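Local coordinates for protein interferon gamma receptor 1 (Gallus gallus, PDB 4EQ3) that probably binds the cytokine interferon gamma outside the cell and passes its signal on, this chain being the extracellular ligand-binding part of the receptor, at residues A[24-29]-A[67-72]; A[19-24]-A[101-106]; A[43-48]-A[80-85]; A[107-112]-A[127-132]. All blocks are in the same frame, centred on the assembly; numbering follows the deposited sequence.

Overall arrangement
The chain folds into two fibronectin type III-like beta sandwiches, and the contacts run from the first one into the junction with the second. Contacts 1 and 3, with centres 11 Å apart, lie in the three-stranded and four-stranded sheets of the first sandwich, where L28 meets I84 and L69 meets F82 between the layers. Contact 2, centred 9 Å from contact 1 and sharing F24 with it, attaches the short helix 103-106 to the end of strand 17-22. Contact 4, centred about 13 Å from the centre of contact 2, opens the second domain; backbone bonds from S21 and N23 to K108 connect them. Contacts 3 and 4 do not touch, their nearest atoms being about 10 Å apart.

Contact 1: A[24-29]-A[67-72]; sequences FRTVLY and CDLSEE
S70 takes over the bonding where the strand pairing stops: its hydroxyl OG, not a main-chain oxygen, accepts the backbone N-H of T26, with T26 N to S70 OG at 2.9 Å. The segments belong to neighbouring antiparallel strands in the three-stranded sheet of a fibronectin type III-like sandwich. L28 and C67 form a hydrogen-bonded pair, with L28 N to C67 O nearly straight at 176°, and V27 and D68 form the adjoining non-hydrogen-bonded pair. One step on, L69 N reaches T26 O at 2.8 Å, after which 67-72 turns off.

That departure is held by D68. Its OD1 receives two bonds from S70: the backbone N comes from above the carboxylate plane, giving an Asx turn, while OG donates to the syn lone pair at 2.7 Å. S70 OG thus gives to D68 and receives from T26, which fixes its rotation. On the face of V27 and D68, the R25 chain bends at chi2 and chi3 and crosses the D68 side chain at about a right angle.

The L28 face looks into the sandwich, where V43 touches L28 and C67, the latter in a disulfide with C59. There L69 CD1 rests on L28 CB at 3.6 Å. At the outer end, R25 NH2 forms a salt bridge with D68, donating to the syn lone pair of OD2 at 3.0 Å, with the oxygen close to the guanidinium plane and the two planes 47° apart.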
# COMPACT_ATOMS: atom_id res chain seq x y z
N PHE A 24 1.59 1.98 -0.62
CA PHE A 24 2.09 3.31 -0.96
C PHE A 24 2.75 3.38 -2.32
O PHE A 24 3.34 4.39 -2.68
CB PHE A 24 3.01 3.83 0.14
CG PHE A 24 2.32 3.99 1.47
CD1 PHE A 24 1.50 5.08 1.71
CD2 PHE A 24 2.47 3.03 2.46
CE1 PHE A 24 0.85 5.22 2.93
CE2 PHE A 24 1.83 3.17 3.68
CZ PHE A 24 1.02 4.26 3.92
N ARG A 25 2.65 2.29 -3.07
CA ARG A 25 2.97 2.32 -4.49
C ARG A 25 1.67 2.55 -5.25
O ARG A 25 0.77 1.71 -5.24
CB ARG A 25 3.64 1.01 -4.94
CG ARG A 25 4.11 1.01 -6.40
CD ARG A 25 5.35 1.89 -6.65
NE ARG A 25 6.58 1.34 -6.09
CZ ARG A 25 7.81 1.74 -6.42
NH1 ARG A 25 8.87 1.18 -5.86
NH2 ARG A 25 7.98 2.71 -7.31
N THR A 26 1.56 3.71 -5.88
CA THR A 26 0.35 4.03 -6.61
C THR A 26 0.61 4.08 -8.10
O THR A 26 1.48 4.82 -8.57
CB THR A 26 -0.25 5.37 -6.16
OG1 THR A 26 -0.46 5.34 -4.75
CG2 THR A 26 -1.56 5.63 -6.87
N VAL A 27 -0.17 3.32 -8.85
CA VAL A 27 -0.00 3.28 -10.30
C VAL A 27 -1.32 3.45 -11.03
O VAL A 27 -2.35 2.87 -10.65
CB VAL A 27 0.72 2.00 -10.76
CG1 VAL A 27 1.17 2.15 -12.20
CG2 VAL A 27 1.91 1.71 -9.88
N LEU A 28 -1.28 4.25 -12.09
CA LEU A 28 -2.43 4.52 -12.93
C LEU A 28 -2.34 3.67 -14.18
O LEU A 28 -1.29 3.62 -14.81
CB LEU A 28 -2.46 6.00 -13.33
CG LEU A 28 -3.45 6.38 -14.43
CD1 LEU A 28 -4.90 6.31 -13.93
CD2 LEU A 28 -3.15 7.79 -14.94
N TYR A 29 -3.43 3.00 -14.52
CA TYR A 29 -3.45 2.15 -15.70
C TYR A 29 -4.59 2.54 -16.61
O TYR A 29 -5.62 3.01 -16.15
CB TYR A 29 -3.65 0.69 -15.29
CG TYR A 29 -2.60 0.14 -14.36
CD1 TYR A 29 -1.37 -0.29 -14.85
CD2 TYR A 29 -2.85 0.02 -13.00
CE1 TYR A 29 -0.41 -0.82 -14.01
CE2 TYR A 29 -1.88 -0.51 -12.14
CZ TYR A 29 -0.67 -0.92 -12.65
OH TYR A 29 0.30 -1.45 -11.83
N CYS A 67 1.31 4.59 -15.55
CA CYS A 67 2.09 5.70 -15.04
C CYS A 67 2.23 5.56 -13.53
O CYS A 67 1.22 5.42 -12.83
CB CYS A 67 1.40 7.03 -15.38
SG CYS A 67 2.20 8.47 -14.66
N ASP A 68 3.46 5.60 -13.03
CA ASP A 68 3.70 5.48 -11.60
C ASP A 68 3.51 6.85 -10.97
O ASP A 68 4.26 7.78 -11.26
CB ASP A 68 5.11 4.94 -11.31
CG ASP A 68 5.35 4.66 -9.82
OD1 ASP A 68 4.48 4.95 -8.98
OD2 ASP A 68 6.43 4.13 -9.47
N LEU A 69 2.49 6.96 -10.11
CA LEU A 69 2.09 8.24 -9.54
C LEU A 69 2.63 8.44 -8.12
O LEU A 69 2.33 9.45 -7.47
CB LEU A 69 0.57 8.35 -9.50
CG LEU A 69 -0.22 8.18 -10.80
CD1 LEU A 69 -1.72 8.19 -10.52
CD2 LEU A 69 0.14 9.28 -11.78
N SER A 70 3.43 7.48 -7.65
CA SER A 70 3.87 7.46 -6.26
C SER A 70 4.59 8.73 -5.82
O SER A 70 4.61 9.06 -4.63
CB SER A 70 4.77 6.25 -5.99
OG SER A 70 4.10 5.04 -6.28
N GLU A 71 5.18 9.45 -6.77
CA GLU A 71 5.95 10.64 -6.43
C GLU A 71 5.10 11.90 -6.51
O GLU A 71 5.56 12.98 -6.14
CB GLU A 71 7.17 10.78 -7.33
CG GLU A 71 8.16 9.62 -7.22
CD GLU A 71 8.82 9.52 -5.85
OE1 GLU A 71 9.59 10.44 -5.49
OE2 GLU A 71 8.57 8.52 -5.14
N GLU A 72 3.86 11.77 -6.98
CA GLU A 72 2.97 12.91 -7.14
C GLU A 72 1.99 13.00 -5.98
O GLU A 72 1.27 13.99 -5.83
CB GLU A 72 2.16 12.77 -8.43
CG GLU A 72 3.02 12.64 -9.68
CD GLU A 72 3.67 13.96 -10.07
OE1 GLU A 72 3.08 15.02 -9.74
OE2 GLU A 72 4.75 13.92 -10.68

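Contact 2: A[19-24]-A[101-106]; sequences VKSKNF and FVLQKH
Strand residues 19-22 run past the loop residues F101 and V102 and the single turn of helix 103-106 without a direct hydrogen bond between the segments. The backbones stay apart, with S21 CA to H106 CA at 7.0 Å, and one water bridges them: it accepts from S21 N at 2.9 Å and donates to H106 O at 2.8 Å. V102, at the N-cap position, lends its carbonyl oxygen to both K105 N and H106 N and so closes the turn.

V19 and S21 direct their side chains at F101. V19 CG1 lies 3.7 Å from F101 CD1, the two side chains crossing at about a right angle, whereas S21 CB sits at the ring edge, 3.8 Å from F101 CZ. With OG anti to the backbone N (chi1 179°), the S21 hydroxyl lies 3.3 Å from L103 CD1; its polar partner is T26 OG1 on the next strand. L103 CD2 approaches the F24 ring at its edge, 3.9 Å from F24 CD1.

The geometry therefore seats the short linker helix against the end of the first sandwich that faces the second domain. This is the two-domain layout of class II cytokine receptors, in which a short connecting segment joins paired fibronectin type III domains.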
# COMPACT_ATOMS: atom_id res chain seq x y z
N VAL A 19 -6.78 3.47 -11.04
CA VAL A 19 -5.71 3.81 -10.12
C VAL A 19 -5.62 2.68 -9.10
O VAL A 19 -6.60 2.39 -8.41
CB VAL A 19 -5.93 5.15 -9.39
CG1 VAL A 19 -4.77 5.43 -8.45
CG2 VAL A 19 -6.10 6.30 -10.39
N LYS A 20 -4.47 2.03 -9.05
CA LYS A 20 -4.23 0.94 -8.10
C LYS A 20 -3.16 1.37 -7.12
O LYS A 20 -2.04 1.68 -7.52
CB LYS A 20 -3.77 -0.31 -8.84
CG LYS A 20 -4.75 -0.76 -9.89
CD LYS A 20 -6.04 -1.26 -9.26
CE LYS A 20 -5.82 -2.59 -8.57
NZ LYS A 20 -7.10 -3.35 -8.48
N SER A 21 -3.48 1.37 -5.83
CA SER A 21 -2.55 1.81 -4.81
C SER A 21 -2.43 0.75 -3.74
O SER A 21 -3.41 0.37 -3.11
CB SER A 21 -3.04 3.12 -4.18
OG SER A 21 -2.16 3.54 -3.16
N LYS A 22 -1.24 0.22 -3.57
CA LYS A 22 -0.93 -0.75 -2.53
C LYS A 22 0.42 -0.55 -1.89
O LYS A 22 1.39 -0.48 -2.60
CB LYS A 22 -1.06 -2.17 -3.08
CG LYS A 22 -0.83 -3.32 -2.13
CD LYS A 22 -1.97 -4.21 -2.14
CE LYS A 22 -1.65 -5.62 -2.61
NZ LYS A 22 -2.77 -6.26 -3.33
N ASN A 23 0.45 -0.48 -0.56
CA ASN A 23 1.70 -0.29 0.16
C ASN A 23 2.40 0.99 -0.26
O ASN A 23 3.62 1.07 -0.27
CB ASN A 23 2.62 -1.49 -0.04
CG ASN A 23 2.10 -2.74 0.61
OD1 ASN A 23 2.45 -3.86 0.22
ND2 ASN A 23 1.24 -2.57 1.61
N PHE A 24 1.59 1.98 -0.62
CA PHE A 24 2.09 3.31 -0.96
C PHE A 24 2.75 3.38 -2.32
O PHE A 24 3.34 4.39 -2.68
CB PHE A 24 3.01 3.83 0.14
CG PHE A 24 2.32 3.99 1.47
CD1 PHE A 24 1.50 5.08 1.71
CD2 PHE A 24 2.47 3.03 2.46
CE1 PHE A 24 0.85 5.22 2.93
CE2 PHE A 24 1.83 3.17 3.68
CZ PHE A 24 1.02 4.26 3.92
N PHE A 101 -9.58 10.20 -6.16
CA PHE A 101 -8.68 9.30 -5.45
C PHE A 101 -8.25 9.90 -4.13
O PHE A 101 -7.74 11.02 -4.07
CB PHE A 101 -7.46 8.93 -6.30
CG PHE A 101 -6.42 8.12 -5.55
CD1 PHE A 101 -6.52 6.73 -5.49
CD2 PHE A 101 -5.37 8.74 -4.90
CE1 PHE A 101 -5.57 5.98 -4.80
CE2 PHE A 101 -4.42 7.99 -4.21
CZ PHE A 101 -4.52 6.61 -4.15
N VAL A 102 -8.45 9.13 -3.07
CA VAL A 102 -8.01 9.49 -1.73
C VAL A 102 -7.24 8.32 -1.14
O VAL A 102 -7.79 7.24 -0.95
CB VAL A 102 -9.21 9.79 -0.83
CG1 VAL A 102 -8.74 10.24 0.52
CG2 VAL A 102 -10.10 10.85 -1.48
N LEU A 103 -5.96 8.54 -0.85
CA LEU A 103 -5.09 7.46 -0.40
C LEU A 103 -5.63 6.73 0.83
O LEU A 103 -5.60 5.50 0.88
CB LEU A 103 -3.67 7.97 -0.14
CG LEU A 103 -2.63 6.89 0.21
CD1 LEU A 103 -2.46 5.90 -0.94
CD2 LEU A 103 -1.29 7.55 0.55
N GLN A 104 -6.13 7.48 1.80
CA GLN A 104 -6.68 6.89 3.02
C GLN A 104 -7.87 5.98 2.74
O GLN A 104 -8.11 5.01 3.47
CB GLN A 104 -7.11 8.01 4.00
CG GLN A 104 -7.83 7.52 5.25
CD GLN A 104 -9.33 7.40 5.06
OE1 GLN A 104 -9.96 8.29 4.50
NE2 GLN A 104 -9.91 6.31 5.54
N LYS A 105 -8.63 6.30 1.70
CA LYS A 105 -9.83 5.54 1.37
C LYS A 105 -9.50 4.43 0.40
O LYS A 105 -9.97 3.31 0.55
CB LYS A 105 -10.89 6.45 0.74
CG LYS A 105 -11.42 7.52 1.68
CD LYS A 105 -12.33 8.50 0.92
CE LYS A 105 -13.47 7.78 0.21
NZ LYS A 105 -14.32 8.74 -0.57
N HIS A 106 -8.71 4.75 -0.61
CA HIS A 106 -8.52 3.83 -1.72
C HIS A 106 -7.22 3.04 -1.67
O HIS A 106 -7.10 2.02 -2.34
CB HIS A 106 -8.64 4.59 -3.04
CG HIS A 106 -9.92 5.36 -3.17
ND1 HIS A 106 -11.16 4.77 -3.03
CD2 HIS A 106 -10.15 6.67 -3.42
CE1 HIS A 106 -12.10 5.69 -3.18
NE2 HIS A 106 -11.51 6.85 -3.42
O HOH W 1 -6.17 1.11 -4.80

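Contact 3: A[43-48]-A[80-85]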
# COMPACT_ATOMS: atom_id res chain seq x y z
N VAL A 43 -0.18 12.26 -19.15
CA VAL A 43 -0.92 12.15 -17.90
C VAL A 43 -0.79 13.43 -17.09
O VAL A 43 0.31 13.98 -16.96
CB VAL A 43 -0.39 10.99 -17.04
CG1 VAL A 43 -1.16 10.91 -15.73
CG2 VAL A 43 -0.46 9.67 -17.80
N GLU A 44 -1.92 13.91 -16.57
CA GLU A 44 -1.90 15.06 -15.67
C GLU A 44 -2.49 14.73 -14.30
O GLU A 44 -3.32 13.83 -14.16
CB GLU A 44 -2.66 16.22 -16.29
CG GLU A 44 -2.08 16.69 -17.60
CD GLU A 44 -2.67 18.02 -18.04
OE1 GLU A 44 -3.91 18.17 -18.00
OE2 GLU A 44 -1.88 18.91 -18.41
N VAL A 45 -2.06 15.47 -13.28
CA VAL A 45 -2.58 15.32 -11.93
C VAL A 45 -3.17 16.64 -11.41
O VAL A 45 -2.63 17.70 -11.66
CB VAL A 45 -1.48 14.84 -10.98
CG1 VAL A 45 -0.28 15.78 -11.06
CG2 VAL A 45 -2.01 14.73 -9.56
N LYS A 46 -4.30 16.58 -10.74
CA LYS A 46 -4.88 17.73 -10.09
C LYS A 46 -4.77 17.59 -8.54
O LYS A 46 -5.49 16.84 -7.96
CB LYS A 46 -6.31 17.93 -10.57
CG LYS A 46 -7.04 19.00 -9.87
CD LYS A 46 -8.25 19.48 -10.56
CE LYS A 46 -9.34 18.46 -10.68
NZ LYS A 46 -10.67 18.97 -10.72
N PRO A 47 -3.83 18.30 -7.95
CA PRO A 47 -3.61 18.26 -6.50
C PRO A 47 -4.64 19.13 -5.80
O PRO A 47 -5.15 20.07 -6.41
CB PRO A 47 -2.22 18.88 -6.33
CG PRO A 47 -1.69 19.09 -7.73
CD PRO A 47 -2.87 19.19 -8.61
N TYR A 48 -4.92 18.85 -4.53
CA TYR A 48 -6.03 19.52 -3.85
C TYR A 48 -5.79 21.02 -3.63
O TYR A 48 -6.72 21.82 -3.73
CB TYR A 48 -6.36 18.82 -2.53
CG TYR A 48 -5.71 19.43 -1.31
CD1 TYR A 48 -6.41 20.30 -0.48
CD2 TYR A 48 -4.38 19.14 -0.98
CE1 TYR A 48 -5.82 20.86 0.63
CE2 TYR A 48 -3.79 19.69 0.14
CZ TYR A 48 -4.51 20.56 0.95
OH TYR A 48 -3.94 21.13 2.06
N TYR A 80 -7.18 13.63 -5.02
CA TYR A 80 -6.43 13.85 -6.25
C TYR A 80 -7.29 13.39 -7.41
O TYR A 80 -8.09 12.46 -7.26
CB TYR A 80 -5.13 13.03 -6.26
CG TYR A 80 -4.02 13.52 -5.35
CD1 TYR A 80 -3.03 14.38 -5.82
CD2 TYR A 80 -3.93 13.09 -4.03
CE1 TYR A 80 -1.99 14.80 -5.00
CE2 TYR A 80 -2.89 13.51 -3.21
CZ TYR A 80 -1.93 14.37 -3.70
OH TYR A 80 -0.92 14.78 -2.87
N TRP A 81 -7.14 14.04 -8.55
CA TRP A 81 -7.70 13.52 -9.78
C TRP A 81 -6.55 13.36 -10.78
O TRP A 81 -5.54 14.06 -10.69
CB TRP A 81 -8.78 14.45 -10.34
CG TRP A 81 -10.09 14.32 -9.64
CD1 TRP A 81 -11.16 13.55 -10.02
CD2 TRP A 81 -10.47 14.95 -8.42
NE1 TRP A 81 -12.18 13.68 -9.11
CE2 TRP A 81 -11.78 14.54 -8.11
CE3 TRP A 81 -9.82 15.83 -7.55
CZ2 TRP A 81 -12.46 14.98 -6.98
CZ3 TRP A 81 -10.50 16.28 -6.42
CH2 TRP A 81 -11.80 15.84 -6.15
N PHE A 82 -6.70 12.42 -11.71
CA PHE A 82 -5.70 12.25 -12.76
C PHE A 82 -6.42 12.16 -14.10
O PHE A 82 -7.60 11.83 -14.15
CB PHE A 82 -4.84 11.00 -12.53
CG PHE A 82 -4.30 10.89 -11.14
CD1 PHE A 82 -4.97 10.13 -10.18
CD2 PHE A 82 -3.12 11.53 -10.79
CE1 PHE A 82 -4.47 10.02 -8.89
CE2 PHE A 82 -2.62 11.43 -9.50
CZ PHE A 82 -3.30 10.67 -8.55
N ARG A 83 -5.71 12.46 -15.18
CA ARG A 83 -6.34 12.36 -16.50
C ARG A 83 -5.31 12.06 -17.58
O ARG A 83 -4.13 12.36 -17.43
CB ARG A 83 -7.12 13.64 -16.84
CG ARG A 83 -6.26 14.87 -17.14
CD ARG A 83 -7.15 16.08 -17.43
NE ARG A 83 -6.43 17.31 -17.73
CZ ARG A 83 -7.03 18.47 -17.98
NH1 ARG A 83 -8.35 18.54 -17.97
NH2 ARG A 83 -6.31 19.55 -18.25
N ILE A 84 -5.76 11.44 -18.66
CA ILE A 84 -4.83 11.03 -19.70
C ILE A 84 -5.40 11.34 -21.06
O ILE A 84 -6.58 11.10 -21.31
CB ILE A 84 -4.59 9.51 -19.66
CG1 ILE A 84 -4.35 9.02 -18.22
CG2 ILE A 84 -3.43 9.14 -20.59
CD1 ILE A 84 -5.36 8.01 -17.75
N LYS A 85 -4.56 11.84 -21.96
CA LYS A 85 -4.97 11.98 -23.35
C LYS A 85 -4.02 11.17 -24.22
O LYS A 85 -2.89 10.91 -23.82
CB LYS A 85 -4.94 13.45 -23.79
CG LYS A 85 -3.53 14.05 -23.82
CD LYS A 85 -3.52 15.44 -24.44
CE LYS A 85 -2.17 16.11 -24.24
NZ LYS A 85 -2.10 17.46 -24.87
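V45 packs tightly against F82 on the inward side of this antiparallel pair: V45 CG2 comes within 3.4 Å of F82 CE2, the two side chains lying side by side and pointing the same way. With V45 chi1 at 54°, CG1 takes the position between N and C and CG2 is the branch trans to N, which also brings it to the edge of the Y80 ring. V43 and I84 continue the same buried face with a wider spacing, V43 CG2 to I84 CG1 at 4.0 Å, and L28 of the opposing sheet packs on both.

The other face carries E44, K46, W81 and R83, all partly exposed, and is joined by polar groups. R83 extends fully from CG to NE and turns its guanidinium edge to E44; NE and NH2 both donate to the single oxygen OE1, at 2.7 and 2.8 Å. Carboxylate and guanidinium planes are only 7° apart, so the salt bridge is nearly flat. Farther along, K46 meets W81 less closely: its NZ is 5.0 Å from the centroid of the six-membered ring, 28° off the normal, an off-centre cation-pi contact.

Backbone bonding also slackens that way. K46 N to W81 O is 2.8 Å, yet the return bond, W81 N to K46 O, is weak at 3.3 Å. Strands 40-46 and 81-88 are the two central strands of the four-stranded sheet in a fibronectin type III-like sandwich.

Contact 4: A[107-112]-A[127-132]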
# COMPACT_ATOMS: atom_id res chain seq x y z
N GLY A 107 -6.25 3.51 -0.90
CA GLY A 107 -4.98 2.83 -0.82
C GLY A 107 -5.07 1.55 -0.00
O GLY A 107 -5.61 1.57 1.10
N LYS A 108 -4.53 0.45 -0.52
CA LYS A 108 -4.60 -0.81 0.22
C LYS A 108 -3.29 -1.04 0.94
O LYS A 108 -2.23 -0.65 0.45
CB LYS A 108 -4.89 -1.99 -0.71
CG LYS A 108 -6.32 -2.08 -1.23
CD LYS A 108 -6.61 -3.48 -1.78
CE LYS A 108 -7.60 -3.42 -2.94
NZ LYS A 108 -7.89 -4.78 -3.51
N ILE A 109 -3.36 -1.69 2.09
CA ILE A 109 -2.16 -2.15 2.77
C ILE A 109 -2.14 -3.68 2.78
O ILE A 109 -3.00 -4.32 3.40
CB ILE A 109 -2.08 -1.58 4.20
CG1 ILE A 109 -2.00 -0.05 4.16
CG2 ILE A 109 -0.88 -2.16 4.95
CD1 ILE A 109 -0.74 0.47 3.51
N GLY A 110 -1.19 -4.25 2.06
CA GLY A 110 -1.05 -5.69 1.96
C GLY A 110 -0.56 -6.36 3.24
O GLY A 110 -0.20 -5.70 4.21
N PRO A 111 -0.54 -7.70 3.25
CA PRO A 111 -0.11 -8.37 4.48
C PRO A 111 1.34 -8.01 4.83
O PRO A 111 2.17 -7.79 3.94
CB PRO A 111 -0.23 -9.86 4.14
CG PRO A 111 -0.27 -9.93 2.64
CD PRO A 111 -0.89 -8.64 2.17
N PRO A 112 1.64 -7.91 6.13
CA PRO A 112 3.02 -7.65 6.53
C PRO A 112 3.85 -8.93 6.46
O PRO A 112 3.30 -10.03 6.46
CB PRO A 112 2.87 -7.23 7.99
CG PRO A 112 1.64 -7.93 8.45
CD PRO A 112 0.71 -7.94 7.27
N VAL A 127 7.62 -8.19 12.87
CA VAL A 127 6.68 -7.85 11.82
C VAL A 127 7.05 -6.52 11.19
O VAL A 127 7.44 -5.59 11.89
CB VAL A 127 5.25 -7.81 12.39
CG1 VAL A 127 5.17 -6.80 13.53
CG2 VAL A 127 4.24 -7.50 11.28
N TYR A 128 6.96 -6.45 9.87
CA TYR A 128 7.19 -5.20 9.14
C TYR A 128 6.75 -5.33 7.68
O TYR A 128 6.36 -6.42 7.23
CB TYR A 128 8.66 -4.79 9.22
CG TYR A 128 9.57 -5.49 8.24
CD1 TYR A 128 9.66 -6.88 8.22
CD2 TYR A 128 10.35 -4.77 7.35
CE1 TYR A 128 10.50 -7.53 7.33
CE2 TYR A 128 11.20 -5.41 6.46
CZ TYR A 128 11.27 -6.79 6.45
OH TYR A 128 12.10 -7.42 5.56
N HIS A 129 6.80 -4.22 6.95
CA HIS A 129 6.45 -4.17 5.53
C HIS A 129 7.65 -3.74 4.71
O HIS A 129 7.90 -2.53 4.58
CB HIS A 129 5.36 -3.13 5.30
CG HIS A 129 3.97 -3.67 5.41
ND1 HIS A 129 3.28 -3.72 6.60
CD2 HIS A 129 3.13 -4.17 4.47
CE1 HIS A 129 2.08 -4.23 6.39
NE2 HIS A 129 1.97 -4.51 5.10
N PRO A 130 8.39 -4.70 4.12
CA PRO A 130 9.59 -4.33 3.34
C PRO A 130 9.26 -3.38 2.19
O PRO A 130 10.11 -2.61 1.76
CB PRO A 130 10.08 -5.68 2.79
CG PRO A 130 8.90 -6.58 2.86
CD PRO A 130 8.13 -6.15 4.08
N GLU A 131 8.05 -3.41 1.68
CA GLU A 131 7.63 -2.56 0.59
C GLU A 131 7.48 -1.10 0.93
O GLU A 131 7.52 -0.28 0.09
CB GLU A 131 6.32 -3.03 0.04
CG GLU A 131 6.27 -4.46 -0.18
CD GLU A 131 5.51 -5.22 0.90
OE1 GLU A 131 4.86 -6.17 0.48
OE2 GLU A 131 5.58 -4.90 2.12
N PHE A 132 7.30 -0.78 2.18
CA PHE A 132 7.08 0.62 2.53
C PHE A 132 8.30 1.45 2.13
O PHE A 132 9.44 1.04 2.34
CB PHE A 132 6.77 0.81 4.02
CG PHE A 132 5.40 0.32 4.42
CD1 PHE A 132 4.50 -0.11 3.47
CD2 PHE A 132 5.03 0.30 5.76
CE1 PHE A 132 3.24 -0.57 3.84
CE2 PHE A 132 3.79 -0.15 6.14
CZ PHE A 132 2.89 -0.58 5.19
O HOH W 2 4.50 -7.16 3.60
O HOH W 3 2.17 -6.71 1.51
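H129 NE2 donates to the carbonyl oxygen of G110 across 2.6 Å, a nearly straight bond of 169°. The oxygen lies in the imidazole plane, only 4° out of it, although the nitrogen stands above the carbonyl plane of G110. Because H129 ND1 is hydrogen-bonded to the Y150 hydroxyl, both ring nitrogens are engaged and the rotation of the buried imidazole is fixed from two sides.

Both faces of that ring are covered. P112 CA lies over one as a CH-pi contact, 3.7 Å from the centroid and 20° off the normal, while F132 CZ sits over the opposite face toward the rim. F132 in turn has H129 CB above the centre of its own ring, an overlap within the type I turn from H129 to F132. I109 meets the F132 ring at the edge, CG2 to CZ at 4.1 Å, and the same methyl lies 3.7 Å from H129 NE2. Beyond the imidazole, P112 CB packs on V127 CG2 at 3.6 Å.

The linker leaving helix 103-106 is thereby pinned to the turn after strand 122-128. P112 and V127 face Y150 of strand 148-156 and A192 of strand 186-196, while F132 meets F24 edge-to-face where the two domains join.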